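Local structure of sialyltransferase 0160 (Photobacterium damselae, 4R84) at residues V157-A161 against D162-K166. The protein probably transfers sialic acid from a CMP-activated donor to an acceptor sugar, as a GT-B glycosyltransferase. Numbering follows the deposited sequence.
Sequences VTVDA and DNANK
Val-159 meets the first turn of helix 161-166 through one methyl group. Its CG1 is set anti to the backbone N, which lays that methyl against the start of the helix: CG1 lies 3.5 Å from Ala-164 N and 4.0 Å from Ala-164 CB, with Asn-163 CB also in contact.

Asp-160, one residue on, is the N-cap. Its CG sits between the backbone N and the carbonyl carbon (chi1 67°), a folded-back setting that carries OD1 over the helix end, where Asn-163 N donates to Asp-160 OD1 across 2.7 Å in an almost straight bond (173°). This is the classic Asp N-cap of a helix, here closing the loop that leads from strand 149-154 into helix 161-166 within the Rossmann-like part of the GT-B fold. The positive end of the helix dipole and the Asn-163 N-H would probably favour the charged carboxylate. It crosses the side-chain amide of Asn-163 at an angle, the two planes 30° apart. A water links that amide to the loop: it donates to the main-chain oxygen of Thr-158 and accepts from both Asp-160 N and Asn-163 ND2, the last at 2.8 Å. Asn-163 ND2 has a second acceptor in Asp-338 OD2 on helix 330-340, and the two bonds together help fix the rotation of this buried amide.

The main-chain oxygen of Asp-160 starts the helical ladder, Asp-160 O taking Ala-164 N at 2.9 Å, while Ala-164 CB lies beside the same oxygen. Ala-161 supplies the next rung, Ala-161 O accepting from Asn-165 N at 3.0 Å, and the Asn-165 side chain lies alongside that oxygen.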
ATOM      1  N   VAL A 157     -11.065  -2.767   2.375  1.00 24.13           N
ATOM      2  CA  VAL A 157     -11.363  -1.649   1.487  1.00 25.48           C
ATOM      3  C   VAL A 157     -12.287  -2.067   0.346  1.00 27.04           C
ATOM      4  O   VAL A 157     -11.976  -2.984  -0.433  1.00 24.70           O
ATOM      5  CB  VAL A 157     -10.081  -1.041   0.921  1.00 27.21           C
ATOM      6  CG1 VAL A 157     -10.417   0.069  -0.080  1.00 28.47           C
ATOM      7  CG2 VAL A 157      -9.225  -0.509   2.048  1.00 23.75           C
ATOM      8  N   THR A 158     -13.420  -1.377   0.231  1.00 23.08           N
ATOM      9  CA  THR A 158     -14.447  -1.730  -0.741  1.00 26.70           C
ATOM     10  C   THR A 158     -14.516  -0.747  -1.904  1.00 22.99           C
ATOM     11  O   THR A 158     -14.720   0.442  -1.711  1.00 25.21           O
ATOM     12  CB  THR A 158     -15.828  -1.809  -0.074  1.00 32.26           C
ATOM     13  OG1 THR A 158     -15.801  -2.842   0.914  1.00 34.78           O
ATOM     14  CG2 THR A 158     -16.894  -2.143  -1.102  1.00 44.68           C
ATOM     15  N   VAL A 159     -14.313  -1.261  -3.113  1.00 24.88           N
ATOM     16  CA  VAL A 159     -14.391  -0.451  -4.311  1.00 25.20           C
ATOM     17  C   VAL A 159     -15.696  -0.794  -5.030  1.00 30.75           C
ATOM     18  O   VAL A 159     -15.868  -1.927  -5.456  1.00 28.49           O
ATOM     19  CB  VAL A 159     -13.189  -0.699  -5.225  1.00 24.13           C
ATOM     20  CG1 VAL A 159     -13.176   0.314  -6.336  1.00 26.83           C
ATOM     21  CG2 VAL A 159     -11.893  -0.624  -4.413  1.00 21.73           C
ATOM     22  N   ASP A 160     -16.632   0.149  -5.124  1.00 24.64           N
ATOM     23  CA  ASP A 160     -17.908  -0.171  -5.770  1.00 33.90           C
ATOM     24  C   ASP A 160     -17.732  -0.216  -7.292  1.00 30.82           C
ATOM     25  O   ASP A 160     -16.664   0.098  -7.807  1.00 26.37           O
ATOM     26  CB  ASP A 160     -19.015   0.821  -5.368  1.00 33.36           C
ATOM     27  CG  ASP A 160     -18.778   2.239  -5.880  1.00 46.73           C
ATOM     28  OD1 ASP A 160     -18.005   2.432  -6.840  1.00 42.50           O
ATOM     29  OD2 ASP A 160     -19.405   3.171  -5.332  1.00 54.73           O
ATOM     30  N   ALA A 161     -18.780  -0.605  -8.009  1.00 38.92           N
ATOM     31  CA  ALA A 161     -18.666  -0.858  -9.448  1.00 36.11           C
ATOM     32  C   ALA A 161     -18.214   0.381 -10.209  1.00 35.79           C
ATOM     33  O   ALA A 161     -17.352   0.314 -11.086  1.00 30.41           O
ATOM     34  CB  ALA A 161     -19.989  -1.358  -9.993  1.00 40.89           C
ATOM     35  N   ASP A 162     -18.783   1.522  -9.850  1.00 35.08           N
ATOM     36  CA  ASP A 162     -18.437   2.780 -10.492  1.00 30.20           C
ATOM     37  C   ASP A 162     -16.976   3.207 -10.275  1.00 31.92           C
ATOM     38  O   ASP A 162     -16.290   3.608 -11.210  1.00 30.51           O
ATOM     39  CB  ASP A 162     -19.368   3.871  -9.982  1.00 47.43           C
ATOM     40  CG  ASP A 162     -19.780   4.825 -11.064  1.00 46.95           C
ATOM     41  OD1 ASP A 162     -20.191   4.352 -12.151  1.00 31.01           O
ATOM     42  OD2 ASP A 162     -19.676   6.042 -10.826  1.00 54.69           O
ATOM     43  N   ASN A 163     -16.515   3.166  -9.027  1.00 29.48           N
ATOM     44  CA  ASN A 163     -15.133   3.522  -8.743  1.00 22.98           C
ATOM     45  C   ASN A 163     -14.158   2.518  -9.363  1.00 24.43           C
ATOM     46  O   ASN A 163     -13.067   2.887  -9.805  1.00 26.40           O
ATOM     47  CB  ASN A 163     -14.897   3.634  -7.232  1.00 22.59           C
ATOM     48  CG  ASN A 163     -15.621   4.817  -6.627  1.00 29.56           C
ATOM     49  OD1 ASN A 163     -15.885   5.800  -7.315  1.00 27.13           O
ATOM     50  ND2 ASN A 163     -15.933   4.737  -5.337  1.00 35.52           N
ATOM     51  N   ALA A 164     -14.563   1.256  -9.395  1.00 23.91           N
ATOM     52  CA  ALA A 164     -13.751   0.213  -9.996  1.00 23.27           C
ATOM     53  C   ALA A 164     -13.516   0.510 -11.476  1.00 27.99           C
ATOM     54  O   ALA A 164     -12.395   0.379 -11.980  1.00 24.11           O
ATOM     55  CB  ALA A 164     -14.409  -1.163  -9.799  1.00 21.66           C
ATOM     56  N   ASN A 165     -14.569   0.935 -12.167  1.00 30.84           N
ATOM     57  CA  ASN A 165     -14.443   1.277 -13.576  1.00 33.19           C
ATOM     58  C   ASN A 165     -13.534   2.492 -13.773  1.00 31.59           C
ATOM     59  O   ASN A 165     -12.756   2.548 -14.738  1.00 34.87           O
ATOM     60  CB  ASN A 165     -15.826   1.519 -14.182  1.00 38.73           C
ATOM     61  CG  ASN A 165     -16.610   0.228 -14.367  1.00 50.85           C
ATOM     62  OD1 ASN A 165     -16.031  -0.858 -14.422  1.00 57.03           O
ATOM     63  ND2 ASN A 165     -17.935   0.338 -14.434  1.00 47.98           N
ATOM     64  N   LYS A 166     -13.600   3.439 -12.842  1.00 32.53           N
ATOM     65  CA  LYS A 166     -12.746   4.622 -12.885  1.00 40.06           C
ATOM     66  C   LYS A 166     -11.271   4.259 -12.835  1.00 31.71           C
ATOM     67  O   LYS A 166     -10.433   4.983 -13.367  1.00 32.05           O
ATOM     68  CB  LYS A 166     -13.045   5.567 -11.704  1.00 41.54           C
ATOM     69  CG  LYS A 166     -14.422   6.221 -11.691  1.00 52.59           C
ATOM     70  CD  LYS A 166     -14.532   7.194 -10.512  1.00 50.25           C
ATOM     71  CE  LYS A 166     -15.934   7.764 -10.355  1.00 58.91           C
ATOM     72  NZ  LYS A 166     -16.327   8.683 -11.471  1.00 59.07           N
TER
HETATM   73  O   HOH W   1     -16.025   2.573  -3.488  1.00 32.71           O